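Local coordinates for protein 3-dehydroquinate dehydratase (Enterococcus faecalis, PDB 4PH6) that catalyses the cis-dehydration of 3-dehydroquinate to 3-dehydroshikimate through a covalent imine (Schiff-base) intermediate, the third step of the chorismate pathway, at residues A27-D32 / Y54-A59; L43-V48 / G76-L81; L67-M72 / K110-L115; F84-E89 / D117-A122; L185-A190 / M213-T218. One frame throughout, in Å; residues are numbered along the deposited sequence.

Contact 1. Residues A27-D32 / Y54-A59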
# COMPACT_ATOMS: atom_id res chain seq x y z
N ALA A 27 -0.04 -11.15 -26.50
CA ALA A 27 0.38 -12.24 -27.38
C ALA A 27 0.58 -11.73 -28.82
O ALA A 27 -0.19 -10.91 -29.29
CB ALA A 27 -0.63 -13.37 -27.35
N PRO A 28 1.63 -12.21 -29.50
CA PRO A 28 2.00 -11.69 -30.82
C PRO A 28 1.23 -12.32 -31.98
O PRO A 28 1.12 -11.68 -33.03
CB PRO A 28 3.48 -12.05 -30.92
CG PRO A 28 3.58 -13.33 -30.17
CD PRO A 28 2.62 -13.18 -29.00
N THR A 29 0.73 -13.54 -31.83
CA THR A 29 -0.02 -14.15 -32.93
C THR A 29 -1.50 -13.98 -32.74
O THR A 29 -1.97 -13.91 -31.60
CB THR A 29 0.26 -15.64 -33.09
OG1 THR A 29 -0.24 -16.33 -31.94
CG2 THR A 29 1.75 -15.91 -33.23
N ALA A 30 -2.21 -13.95 -33.86
CA ALA A 30 -3.65 -13.71 -33.90
C ALA A 30 -4.39 -14.77 -33.12
O ALA A 30 -5.28 -14.47 -32.32
CB ALA A 30 -4.14 -13.68 -35.36
N GLU A 31 -3.99 -16.01 -33.38
CA GLU A 31 -4.60 -17.19 -32.78
C GLU A 31 -4.55 -17.17 -31.25
O GLU A 31 -5.51 -17.54 -30.58
CB GLU A 31 -3.92 -18.43 -33.32
CG GLU A 31 -4.45 -19.72 -32.75
CD GLU A 31 -3.82 -20.92 -33.41
OE1 GLU A 31 -2.66 -21.24 -33.07
OE2 GLU A 31 -4.49 -21.54 -34.26
N ASP A 32 -3.41 -16.75 -30.71
CA ASP A 32 -3.26 -16.64 -29.27
C ASP A 32 -3.99 -15.41 -28.72
O ASP A 32 -4.43 -15.41 -27.58
CB ASP A 32 -1.79 -16.60 -28.89
CG ASP A 32 -1.15 -17.96 -28.95
OD1 ASP A 32 0.08 -18.03 -29.18
OD2 ASP A 32 -1.87 -18.95 -28.77
N TYR A 54 2.53 -5.37 -29.69
CA TYR A 54 2.99 -6.76 -29.65
C TYR A 54 2.54 -7.55 -30.88
O TYR A 54 3.17 -8.55 -31.23
CB TYR A 54 2.46 -7.46 -28.40
CG TYR A 54 3.27 -7.25 -27.14
CD1 TYR A 54 4.32 -8.09 -26.80
CD2 TYR A 54 2.96 -6.21 -26.27
CE1 TYR A 54 5.03 -7.90 -25.63
CE2 TYR A 54 3.66 -6.01 -25.12
CZ TYR A 54 4.70 -6.85 -24.80
OH TYR A 54 5.39 -6.63 -23.65
N TYR A 55 1.45 -7.13 -31.52
CA TYR A 55 0.88 -7.91 -32.63
C TYR A 55 1.79 -7.96 -33.85
O TYR A 55 2.13 -6.93 -34.42
CB TYR A 55 -0.50 -7.37 -33.03
CG TYR A 55 -1.15 -8.19 -34.12
CD1 TYR A 55 -1.11 -9.58 -34.09
CD2 TYR A 55 -1.81 -7.58 -35.19
CE1 TYR A 55 -1.69 -10.34 -35.08
CE2 TYR A 55 -2.42 -8.34 -36.18
CZ TYR A 55 -2.34 -9.72 -36.12
OH TYR A 55 -2.91 -10.48 -37.10
N GLU A 56 2.16 -9.17 -34.27
CA GLU A 56 3.11 -9.33 -35.37
C GLU A 56 2.66 -8.69 -36.70
O GLU A 56 3.51 -8.32 -37.52
CB GLU A 56 3.41 -10.82 -35.61
CG GLU A 56 2.24 -11.67 -36.09
CD GLU A 56 2.59 -13.15 -36.22
OE1 GLU A 56 3.78 -13.51 -36.07
OE2 GLU A 56 1.68 -13.97 -36.46
N ASN A 57 1.36 -8.56 -36.92
CA ASN A 57 0.86 -8.01 -38.18
C ASN A 57 0.36 -6.57 -38.09
O ASN A 57 -0.44 -6.15 -38.93
CB ASN A 57 -0.27 -8.89 -38.75
CG ASN A 57 0.21 -10.25 -39.17
OD1 ASN A 57 1.32 -10.40 -39.68
ND2 ASN A 57 -0.62 -11.27 -38.95
N VAL A 58 0.84 -5.82 -37.11
CA VAL A 58 0.26 -4.52 -36.78
C VAL A 58 0.43 -3.46 -37.89
O VAL A 58 -0.26 -2.44 -37.92
CB VAL A 58 0.85 -4.00 -35.46
CG1 VAL A 58 2.22 -3.43 -35.68
CG2 VAL A 58 -0.06 -2.97 -34.85
N ALA A 59 1.34 -3.73 -38.82
CA ALA A 59 1.56 -2.86 -39.97
C ALA A 59 0.45 -3.03 -40.99
O ALA A 59 0.26 -2.17 -41.85
CB ALA A 59 2.90 -3.13 -40.60
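Pro28 and the pair Tyr55-Glu56 form a loop-to-loop contact of the (beta/alpha)8 barrel, tied by one backbone hydrogen bond: one loop leads from strand 20-25 into helix 30-40, the other from strand 47-51 toward helix 61-73. The CA atoms of Pro28 and Tyr55 come within 4.3 Å, and the bond runs from Glu56 N to Pro28 O at 3.0 Å. Its N-H...O angle of 175° is almost straight, and the donor lies in the carbonyl plane on a lone pair. The same oxygen sits at the rim of the Tyr55 ring, near its plane, with Tyr55 CD1 at 3.2 Å from Pro28 O. Tyr55 reaches there because its CG is anti to the backbone N (chi1 -177°), which carries the ring alongside the start of helix 30-40. Ala30 CB adds an apolar contact to the ring, 4.2 Å from Tyr55 CE1, and lies nearer the hydroxyl. Asn57 N lies above the centre of one ring face, and the hydroxyl accepts from Asn57 ND2 and is hydrogen-bonded to Asp63 of helix 61-73, so the hydroxyl end of the ring is held by two partners. Tyr55 also opens a type I turn that runs to Val58. Thr29 is the N-cap of helix 30-40, its OG1 taking a weak bond from Asp32 N. On the outer side the extended Glu56 chain passes the Thr29 methyl at a slant, with Thr29 CG2 3.8 Å from Glu56 OE2.

Contact 2. Residues L43-V48 / G76-L81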
# COMPACT_ATOMS: atom_id res chain seq x y z
N LEU A 43 -12.16 -14.67 -16.51
CA LEU A 43 -11.20 -13.99 -15.64
C LEU A 43 -11.90 -12.93 -14.79
O LEU A 43 -12.86 -12.30 -15.25
CB LEU A 43 -10.09 -13.32 -16.45
CG LEU A 43 -9.00 -14.17 -17.10
CD1 LEU A 43 -8.02 -13.24 -17.80
CD2 LEU A 43 -8.29 -15.03 -16.06
N ASP A 44 -11.41 -12.73 -13.57
CA ASP A 44 -12.04 -11.81 -12.63
C ASP A 44 -11.57 -10.37 -12.88
O ASP A 44 -10.89 -9.77 -12.05
CB ASP A 44 -11.74 -12.26 -11.19
CG ASP A 44 -12.58 -11.52 -10.15
OD1 ASP A 44 -12.30 -11.69 -8.94
OD2 ASP A 44 -13.51 -10.76 -10.52
N CYS A 45 -11.93 -9.84 -14.04
CA CYS A 45 -11.52 -8.50 -14.46
C CYS A 45 -12.71 -7.76 -15.04
O CYS A 45 -13.76 -8.36 -15.29
CB CYS A 45 -10.39 -8.57 -15.49
SG CYS A 45 -10.85 -9.31 -17.08
N ASP A 46 -12.54 -6.47 -15.29
CA ASP A 46 -13.65 -5.65 -15.74
C ASP A 46 -13.49 -5.26 -17.20
O ASP A 46 -14.48 -5.13 -17.93
CB ASP A 46 -13.78 -4.43 -14.85
CG ASP A 46 -14.03 -4.80 -13.41
OD1 ASP A 46 -15.00 -5.55 -13.17
OD2 ASP A 46 -13.24 -4.40 -12.54
N LEU A 47 -12.25 -5.05 -17.62
CA LEU A 47 -12.02 -4.80 -19.02
C LEU A 47 -10.70 -5.38 -19.51
O LEU A 47 -9.94 -5.94 -18.74
CB LEU A 47 -12.10 -3.29 -19.34
CG LEU A 47 -11.27 -2.18 -18.70
CD1 LEU A 47 -11.46 -0.89 -19.50
CD2 LEU A 47 -11.66 -1.97 -17.24
N VAL A 48 -10.48 -5.25 -20.82
CA VAL A 48 -9.39 -5.90 -21.52
C VAL A 48 -8.62 -4.89 -22.36
O VAL A 48 -9.23 -4.13 -23.11
CB VAL A 48 -9.90 -7.02 -22.45
CG1 VAL A 48 -8.79 -7.54 -23.33
CG2 VAL A 48 -10.55 -8.13 -21.63
N GLY A 76 -17.33 -11.13 -24.03
CA GLY A 76 -18.42 -11.27 -23.08
C GLY A 76 -18.94 -9.94 -22.54
O GLY A 76 -19.37 -9.85 -21.38
N GLN A 77 -18.85 -8.92 -23.40
CA GLN A 77 -19.35 -7.56 -23.17
C GLN A 77 -18.49 -6.78 -22.17
O GLN A 77 -18.96 -5.82 -21.56
CB GLN A 77 -20.83 -7.60 -22.73
CG GLN A 77 -21.62 -6.30 -22.92
CD GLN A 77 -21.71 -5.80 -24.38
OE1 GLN A 77 -21.36 -6.49 -25.33
NE2 GLN A 77 -22.19 -4.57 -24.54
N LYS A 78 -17.23 -7.18 -22.03
CA LYS A 78 -16.24 -6.36 -21.33
C LYS A 78 -15.65 -5.31 -22.28
O LYS A 78 -15.33 -5.61 -23.43
CB LYS A 78 -15.10 -7.22 -20.77
CG LYS A 78 -15.47 -8.13 -19.61
CD LYS A 78 -14.19 -8.64 -18.92
CE LYS A 78 -14.50 -9.72 -17.89
NZ LYS A 78 -15.10 -10.90 -18.52
N PRO A 79 -15.50 -4.07 -21.79
CA PRO A 79 -14.94 -3.00 -22.62
C PRO A 79 -13.60 -3.38 -23.20
O PRO A 79 -12.78 -4.00 -22.52
CB PRO A 79 -14.80 -1.83 -21.65
CG PRO A 79 -15.86 -2.10 -20.58
CD PRO A 79 -15.90 -3.60 -20.45
N LEU A 80 -13.39 -3.02 -24.46
CA LEU A 80 -12.13 -3.26 -25.13
C LEU A 80 -11.36 -1.95 -25.33
O LEU A 80 -11.77 -1.07 -26.10
CB LEU A 80 -12.36 -3.94 -26.48
CG LEU A 80 -11.09 -4.08 -27.32
CD1 LEU A 80 -10.00 -4.84 -26.52
CD2 LEU A 80 -11.36 -4.77 -28.64
N LEU A 81 -10.25 -1.85 -24.61
CA LEU A 81 -9.26 -0.80 -24.78
C LEU A 81 -8.19 -1.24 -25.77
O LEU A 81 -7.62 -2.34 -25.64
CB LEU A 81 -8.63 -0.45 -23.42
CG LEU A 81 -7.40 0.46 -23.36
CD1 LEU A 81 -7.69 1.88 -23.89
CD2 LEU A 81 -6.82 0.52 -21.92
O HOH W 1 -15.23 -12.37 -15.86
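With CG anti to its carbonyl carbon (chi1 -69°) and the chain straight until a bend at chi4 (62°), Lys78 lies along the backbone of residues 45-46. Its methylenes pass Asp46 O, and Lys78 CE comes to 3.0 Å from Cys45 O, while Cys45 SG lies 3.8 Å from the same CE. The ammonium group reaches Ser40 O and a water. Leu47, whose CG stands between the backbone N and the carbonyl carbon, crosses the Pro79 ring at about a right angle, with Leu47 CB 3.8 Å from Pro79 CB. Beyond this point the chains pair as parallel strands. Val48 N donates to Pro79 O at 3.1 Å, and Leu81 N donates to Val48 O at 2.9 Å. Val48 and Leu80 form the bridge and put their side chains on one face of the sheet. These bonds join the first and last elements of the beta-alpha-beta unit of strand 47-51, helix 61-73 and strand 80-83. Helix 61-73 covers Leu80 through Val71 and Met72, strand 20-25 flanks Leu47 and Val48, and strand 115-119 packs Leu115 on Leu47, Pro79 and Leu81.

Contact 3. Residues L67-M72 / K110-L115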
# COMPACT_ATOMS: atom_id res chain seq x y z
N LEU A 67 -9.21 -8.23 -36.93
CA LEU A 67 -8.87 -8.93 -35.72
C LEU A 67 -9.55 -8.27 -34.53
O LEU A 67 -9.99 -8.96 -33.61
CB LEU A 67 -7.35 -8.98 -35.54
CG LEU A 67 -6.89 -9.80 -34.34
CD1 LEU A 67 -7.60 -11.12 -34.29
CD2 LEU A 67 -5.36 -10.00 -34.36
N SER A 68 -9.65 -6.94 -34.55
CA SER A 68 -10.26 -6.24 -33.42
C SER A 68 -11.74 -6.62 -33.31
O SER A 68 -12.28 -6.70 -32.20
CB SER A 68 -10.11 -4.73 -33.56
OG SER A 68 -10.91 -4.21 -34.60
N GLN A 69 -12.37 -6.89 -34.45
CA GLN A 69 -13.77 -7.33 -34.47
C GLN A 69 -13.95 -8.70 -33.82
O GLN A 69 -14.84 -8.89 -32.99
CB GLN A 69 -14.28 -7.37 -35.92
CG GLN A 69 -14.91 -6.07 -36.36
CD GLN A 69 -16.13 -5.70 -35.51
OE1 GLN A 69 -16.84 -6.57 -34.99
NE2 GLN A 69 -16.38 -4.40 -35.39
N GLN A 70 -13.08 -9.64 -34.17
CA GLN A 70 -13.09 -10.99 -33.61
C GLN A 70 -12.75 -11.04 -32.12
O GLN A 70 -13.25 -11.90 -31.38
CB GLN A 70 -12.11 -11.84 -34.41
CG GLN A 70 -12.47 -11.89 -35.89
CD GLN A 70 -11.38 -12.50 -36.73
OE1 GLN A 70 -10.20 -12.23 -36.54
NE2 GLN A 70 -11.78 -13.34 -37.68
N VAL A 71 -11.89 -10.12 -31.68
CA VAL A 71 -11.56 -9.98 -30.27
C VAL A 71 -12.77 -9.50 -29.48
O VAL A 71 -13.12 -10.08 -28.45
CB VAL A 71 -10.39 -9.00 -30.06
CG1 VAL A 71 -10.41 -8.43 -28.66
CG2 VAL A 71 -9.08 -9.67 -30.36
N MET A 72 -13.43 -8.46 -29.99
CA MET A 72 -14.64 -7.92 -29.36
C MET A 72 -15.75 -8.96 -29.22
O MET A 72 -16.43 -9.02 -28.19
CB MET A 72 -15.16 -6.73 -30.16
CG MET A 72 -16.44 -6.16 -29.62
SD MET A 72 -16.10 -5.22 -28.14
CE MET A 72 -15.16 -3.84 -28.83
N LYS A 110 -13.16 1.42 -38.95
CA LYS A 110 -13.56 0.06 -39.32
C LYS A 110 -13.17 -0.99 -38.28
O LYS A 110 -13.32 -2.19 -38.53
CB LYS A 110 -12.94 -0.32 -40.67
CG LYS A 110 -13.57 0.38 -41.86
CD LYS A 110 -12.57 0.53 -43.00
CE LYS A 110 -13.27 0.93 -44.31
NZ LYS A 110 -12.31 1.03 -45.46
N GLY A 111 -12.69 -0.55 -37.13
CA GLY A 111 -12.33 -1.48 -36.07
C GLY A 111 -13.35 -1.51 -34.96
O GLY A 111 -14.28 -0.71 -34.94
N ALA A 112 -13.17 -2.44 -34.02
CA ALA A 112 -14.00 -2.49 -32.82
C ALA A 112 -13.18 -2.11 -31.59
O ALA A 112 -12.08 -2.63 -31.39
CB ALA A 112 -14.61 -3.89 -32.66
N LEU A 113 -13.71 -1.20 -30.78
CA LEU A 113 -13.03 -0.73 -29.57
C LEU A 113 -13.92 0.20 -28.77
O LEU A 113 -14.77 0.87 -29.33
CB LEU A 113 -11.71 -0.04 -29.93
CG LEU A 113 -11.76 1.22 -30.81
CD1 LEU A 113 -11.03 2.34 -30.12
CD2 LEU A 113 -11.18 0.99 -32.19
N ASP A 114 -13.71 0.26 -27.47
CA ASP A 114 -14.55 1.10 -26.62
C ASP A 114 -13.76 2.27 -26.06
O ASP A 114 -14.33 3.34 -25.81
CB ASP A 114 -15.15 0.27 -25.48
CG ASP A 114 -15.96 -0.89 -26.01
OD1 ASP A 114 -16.87 -0.65 -26.82
OD2 ASP A 114 -15.68 -2.05 -25.66
N LEU A 115 -12.46 2.06 -25.87
CA LEU A 115 -11.55 3.09 -25.39
C LEU A 115 -10.30 3.11 -26.25
O LEU A 115 -9.83 2.07 -26.72
CB LEU A 115 -11.17 2.87 -23.92
CG LEU A 115 -12.31 2.73 -22.92
CD1 LEU A 115 -12.60 1.26 -22.66
CD2 LEU A 115 -11.96 3.46 -21.65
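One hydrogen bond crosses between Ser68 and Ala112: Ala112 N donates to Ser68 OG at 2.9 Å, with an N-H...O angle of 170°. Ser68 OG stands between its backbone N and carbonyl carbon (chi1 71°), and there it also bonds Cys65 O one turn back in the helix. The hydroxyl thereby links the helix backbone to the incoming loop. Gly111 CA is also close, 3.4 Å from Ser68 OG. The segments belong to the outer layer of the (beta/alpha)8 barrel, where the loop from helix 97-110 to strand 115-119 lies against helix 61-73. Apolar and van der Waals contacts centre on the Ala112 methyl, which points at the helix. Met72 CB touches Ala112 CB at 3.8 Å, and the Gln69 chain, bent at chi2 (-61°), brings its amide over, with Gln69 NE2 3.3 Å from Ala112 CB. Met72 is folded at chi2 and chi3, so that its methyl rather than its sulfur leads: Met72 CE lies 3.6 Å from Leu113 N. Met72 CE also lies 3.7 Å from Asp114 OD2, the two side chains running obliquely past each other. That oxygen accepts from Leu80 N and forms a salt bridge with Lys10.

Contact 4. Residues F84-E89 / D117-A122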
# COMPACT_ATOMS: atom_id res chain seq x y z
N PHE A 84 -1.60 1.21 -28.76
CA PHE A 84 -0.28 1.02 -29.36
C PHE A 84 0.75 1.76 -28.51
O PHE A 84 0.92 2.97 -28.66
CB PHE A 84 -0.23 1.52 -30.81
CG PHE A 84 1.02 1.08 -31.55
CD1 PHE A 84 1.02 -0.07 -32.32
CD2 PHE A 84 2.19 1.81 -31.44
CE1 PHE A 84 2.17 -0.49 -32.98
CE2 PHE A 84 3.35 1.39 -32.10
CZ PHE A 84 3.34 0.25 -32.87
N ARG A 85 1.42 1.07 -27.60
CA ARG A 85 2.43 1.76 -26.80
C ARG A 85 3.64 2.08 -27.67
O ARG A 85 4.21 1.18 -28.30
CB ARG A 85 2.84 0.95 -25.58
CG ARG A 85 3.77 1.68 -24.61
CD ARG A 85 3.12 2.91 -24.02
NE ARG A 85 1.86 2.57 -23.36
CZ ARG A 85 0.73 3.23 -23.52
NH1 ARG A 85 0.68 4.30 -24.31
NH2 ARG A 85 -0.36 2.85 -22.88
N THR A 86 4.03 3.34 -27.73
CA THR A 86 5.17 3.70 -28.57
C THR A 86 6.46 3.33 -27.85
O THR A 86 6.52 3.30 -26.62
CB THR A 86 5.20 5.19 -28.92
OG1 THR A 86 5.51 5.95 -27.74
CG2 THR A 86 3.86 5.64 -29.48
N GLN A 87 7.50 3.09 -28.64
CA GLN A 87 8.78 2.61 -28.14
C GLN A 87 9.39 3.51 -27.06
O GLN A 87 9.97 3.01 -26.11
CB GLN A 87 9.76 2.47 -29.31
CG GLN A 87 10.97 1.59 -29.03
CD GLN A 87 11.79 1.29 -30.29
OE1 GLN A 87 11.85 2.11 -31.21
NE2 GLN A 87 12.40 0.11 -30.33
N LYS A 88 9.24 4.83 -27.18
CA LYS A 88 9.87 5.73 -26.23
C LYS A 88 9.18 5.72 -24.86
O LYS A 88 9.69 6.29 -23.89
CB LYS A 88 9.91 7.17 -26.77
CG LYS A 88 11.04 8.03 -26.19
CD LYS A 88 10.66 9.52 -26.25
CE LYS A 88 11.53 10.35 -27.21
NZ LYS A 88 12.49 11.25 -26.50
N GLU A 89 8.02 5.07 -24.77
CA GLU A 89 7.31 4.96 -23.50
C GLU A 89 7.11 3.49 -23.11
O GLU A 89 6.12 3.14 -22.46
CB GLU A 89 5.96 5.70 -23.57
CG GLU A 89 6.12 7.15 -24.05
CD GLU A 89 4.93 8.04 -23.72
OE1 GLU A 89 3.98 7.60 -23.03
OE2 GLU A 89 4.94 9.21 -24.16
N ASP A 117 -6.33 4.47 -26.40
CA ASP A 117 -5.16 4.98 -25.74
C ASP A 117 -4.35 5.90 -26.68
O ASP A 117 -3.94 5.49 -27.77
CB ASP A 117 -4.28 3.82 -25.25
CG ASP A 117 -3.00 4.28 -24.56
OD1 ASP A 117 -2.12 4.81 -25.27
OD2 ASP A 117 -2.84 4.07 -23.34
N ILE A 118 -4.11 7.13 -26.25
CA ILE A 118 -3.32 8.09 -27.01
C ILE A 118 -2.29 8.76 -26.09
O ILE A 118 -2.64 9.33 -25.07
CB ILE A 118 -4.19 9.16 -27.67
CG1 ILE A 118 -5.21 8.52 -28.61
CG2 ILE A 118 -3.32 10.20 -28.43
CD1 ILE A 118 -6.18 9.50 -29.23
N GLU A 119 -1.03 8.67 -26.46
CA GLU A 119 0.02 9.26 -25.64
C GLU A 119 -0.02 10.79 -25.69
O GLU A 119 -0.06 11.39 -26.76
CB GLU A 119 1.37 8.72 -26.06
CG GLU A 119 1.46 7.23 -25.82
CD GLU A 119 2.75 6.60 -26.29
OE1 GLU A 119 3.61 7.31 -26.85
OE2 GLU A 119 2.89 5.37 -26.10
N LEU A 120 -0.06 11.39 -24.50
CA LEU A 120 -0.04 12.84 -24.33
C LEU A 120 0.97 13.52 -25.25
O LEU A 120 0.68 14.55 -25.84
CB LEU A 120 0.26 13.20 -22.87
CG LEU A 120 0.58 14.66 -22.51
CD1 LEU A 120 -0.62 15.58 -22.72
CD2 LEU A 120 1.12 14.78 -21.08
N PHE A 121 2.16 12.95 -25.36
CA PHE A 121 3.30 13.57 -26.03
C PHE A 121 3.39 13.37 -27.55
O PHE A 121 4.22 13.90 -28.16
CB PHE A 121 4.65 13.23 -25.38
CG PHE A 121 4.84 13.84 -24.03
CD1 PHE A 121 5.25 13.09 -22.99
CD2 PHE A 121 4.56 15.13 -23.80
CE1 PHE A 121 5.40 13.62 -21.75
CE2 PHE A 121 4.69 15.66 -22.55
CZ PHE A 121 5.12 14.91 -21.51
N ALA A 122 2.50 12.59 -28.12
CA ALA A 122 2.44 12.41 -29.54
C ALA A 122 1.98 13.69 -30.13
O ALA A 122 1.43 14.48 -29.47
CB ALA A 122 1.50 11.29 -29.92
O HOH W 2 -0.71 5.29 -27.40
O HOH W 3 2.80 10.71 -23.55
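Arg85 binds Asp117 and Glu119 in a buried salt-bridge network inside the (beta/alpha)8 barrel, at the C-terminal ends of strands 80-83 and 115-119, the active-site end of such a barrel. The guanidinium grips Asp117 end-on: Arg85 NH2 lies 2.8 Å from Asp117 OD2 and Arg85 NH1 3.0 Å from Asp117 OD1. The planes are 55° apart, so OD2 is met from above the carboxylate plane, although it lies in the guanidinium plane. Glu119 is nearly coplanar with the guanidinium (26°), and Arg85 NH1 meets the anti lone pair of Glu119 OE2 at 3.0 Å. Bends at chi2 (62°) and chi3 fold Arg85 back to reach both acids. Glu119 OE2 accepts a second bond, from Thr86 N at 2.8 Å, while Thr86 OG1 donates to the syn lone pair of Glu119 OE1. Arg85 is a predicted 3-dehydroquinate-binding residue beside Arg51 and His146, and the acids probably position it. Glu89, whose OE1 bonds His146 N, stacks its carboxylate on that of Glu119, the like charges 3.6 Å apart between Glu89 OE2 and Glu119 OE1. Outermost, Glu89 OE2 lies near the Phe121 ring plane, 4.1 Å from Phe121 CD1.

Contact 5. Residues L185-A190 / M213-T218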
# COMPACT_ATOMS: atom_id res chain seq x y z
N LEU A 185 6.25 7.31 -3.16
CA LEU A 185 5.48 8.30 -2.44
C LEU A 185 5.16 9.48 -3.35
O LEU A 185 4.05 10.01 -3.33
CB LEU A 185 6.23 8.75 -1.19
CG LEU A 185 6.13 7.77 -0.02
CD1 LEU A 185 7.07 8.19 1.13
CD2 LEU A 185 4.70 7.68 0.48
N THR A 186 6.15 9.89 -4.14
CA THR A 186 5.97 10.99 -5.08
C THR A 186 4.76 10.71 -5.99
O THR A 186 3.83 11.52 -6.07
CB THR A 186 7.24 11.21 -5.92
OG1 THR A 186 8.33 11.57 -5.06
CG2 THR A 186 7.01 12.30 -6.96
N LEU A 187 4.77 9.54 -6.62
CA LEU A 187 3.66 9.09 -7.45
C LEU A 187 2.33 9.05 -6.66
O LEU A 187 1.32 9.59 -7.13
CB LEU A 187 3.97 7.70 -8.04
CG LEU A 187 2.98 7.11 -9.06
CD1 LEU A 187 1.87 6.33 -8.36
CD2 LEU A 187 2.40 8.20 -9.96
N LEU A 188 2.31 8.41 -5.50
CA LEU A 188 1.08 8.32 -4.71
C LEU A 188 0.54 9.71 -4.33
O LEU A 188 -0.65 9.95 -4.45
CB LEU A 188 1.31 7.47 -3.45
CG LEU A 188 1.57 5.99 -3.71
CD1 LEU A 188 1.93 5.25 -2.44
CD2 LEU A 188 0.35 5.36 -4.35
N SER A 189 1.42 10.61 -3.90
CA SER A 189 1.03 11.99 -3.57
C SER A 189 0.53 12.80 -4.76
O SER A 189 -0.43 13.55 -4.65
CB SER A 189 2.21 12.74 -2.95
OG SER A 189 2.48 12.25 -1.66
N ALA A 190 1.23 12.66 -5.88
CA ALA A 190 0.82 13.28 -7.14
C ALA A 190 -0.59 12.85 -7.50
O ALA A 190 -1.44 13.67 -7.91
CB ALA A 190 1.80 12.92 -8.25
N MET A 213 4.57 -1.49 -6.43
CA MET A 213 3.45 -2.44 -6.49
C MET A 213 2.23 -2.02 -5.66
O MET A 213 1.08 -2.21 -6.09
CB MET A 213 3.92 -3.83 -6.05
CG MET A 213 2.86 -4.91 -6.17
SD MET A 213 3.55 -6.56 -5.96
CE MET A 213 4.53 -6.69 -7.44
N ILE A 214 2.47 -1.46 -4.48
CA ILE A 214 1.40 -0.90 -3.66
C ILE A 214 0.50 0.10 -4.40
O ILE A 214 -0.66 0.26 -4.04
CB ILE A 214 1.95 -0.17 -2.43
CG1 ILE A 214 3.00 0.85 -2.88
CG2 ILE A 214 2.52 -1.16 -1.47
CD1 ILE A 214 3.36 1.87 -1.84
N SER A 215 1.04 0.78 -5.40
CA SER A 215 0.25 1.76 -6.16
C SER A 215 -0.81 1.06 -7.01
O SER A 215 -1.70 1.71 -7.54
CB SER A 215 1.16 2.61 -7.05
OG SER A 215 1.69 1.87 -8.14
N ARG A 216 -0.71 -0.26 -7.13
CA ARG A 216 -1.65 -0.99 -7.97
C ARG A 216 -2.86 -1.47 -7.19
O ARG A 216 -3.83 -1.92 -7.79
CB ARG A 216 -0.96 -2.18 -8.63
CG ARG A 216 0.23 -1.80 -9.51
CD ARG A 216 0.66 -2.98 -10.36
NE ARG A 216 1.82 -2.69 -11.20
CZ ARG A 216 1.76 -2.16 -12.42
NH1 ARG A 216 0.60 -1.81 -12.95
NH2 ARG A 216 2.88 -1.95 -13.10
N VAL A 217 -2.83 -1.34 -5.86
CA VAL A 217 -3.96 -1.80 -5.05
C VAL A 217 -4.59 -0.70 -4.19
O VAL A 217 -5.60 -0.93 -3.51
CB VAL A 217 -3.54 -2.97 -4.14
CG1 VAL A 217 -2.90 -4.08 -4.98
CG2 VAL A 217 -2.59 -2.49 -3.04
N THR A 218 -3.99 0.49 -4.23
CA THR A 218 -4.42 1.62 -3.41
C THR A 218 -5.28 2.62 -4.16
O THR A 218 -5.54 3.70 -3.63
CB THR A 218 -3.21 2.40 -2.82
OG1 THR A 218 -2.30 2.78 -3.87
CG2 THR A 218 -2.49 1.54 -1.82
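Ile214 O is gripped by Val217 N and Thr218 OG1, which reach it from opposite faces of its carbonyl plane. Thr218 OG1 donates to Ile214 O at 3.0 Å, tilted 29° from that plane. Its placement between the backbone N and the carbonyl carbon (chi1 54°) lets the hydroxyl turn back to this oxygen. Across the contact, Leu188 CD2 touches Thr218 OG1 at 3.7 Å. No hydrogen bond joins the two segments; leucine methyls meet a methyl, a methylene and a hydroxyl oxygen. Leu188 divides its branches: CD2 also lies over Ser215 CB, while Leu188 CD1 meets Ile214 CD1 at 3.7 Å, the two side chains crossing at about a right angle. Leu187 CD1 lies 4.0 Å from Ser215 CB, so two successive leucines reach that carbon from the helix side. Ser215 OG is hydrogen-bonded to Gly212 O and Ser207 N. Thus helix 181-197, in the outer layer of the (beta/alpha)8 barrel, packs by its leucines on the 3-10 turn 213-216, which follows strand 203-207 and carries Arg216, a predicted substrate-binding residue. Leu187 also rests on Thr205 and Ser207 of that strand, and at the dimer interface Ile214 and Thr218 meet Thr218 and Ile214 of the second subunit.

Contacts 1 to 4 belong to neighbouring parts of one (beta/alpha)8 barrel, whereas contact 5 lies across it, its centre 32 Å from those of contacts 1 and 3. Contacts 1 and 2 interleave along the chain, as do 2 and 3, and 3 and 4, while contact 5 follows all of them. Contacts 2 and 3 touch directly, their centres 13 Å apart, where strand 80-83 meets the start of strand 115-119. Contacts 1 and 3 meet through Tyr55 and Leu67, and contacts 1 and 4 through Val58 and Phe84. Contacts 4 and 5 hold Arg85 and Arg216, predicted to bind substrate, their centres 22 Å apart; contact 5 also touches the second subunit.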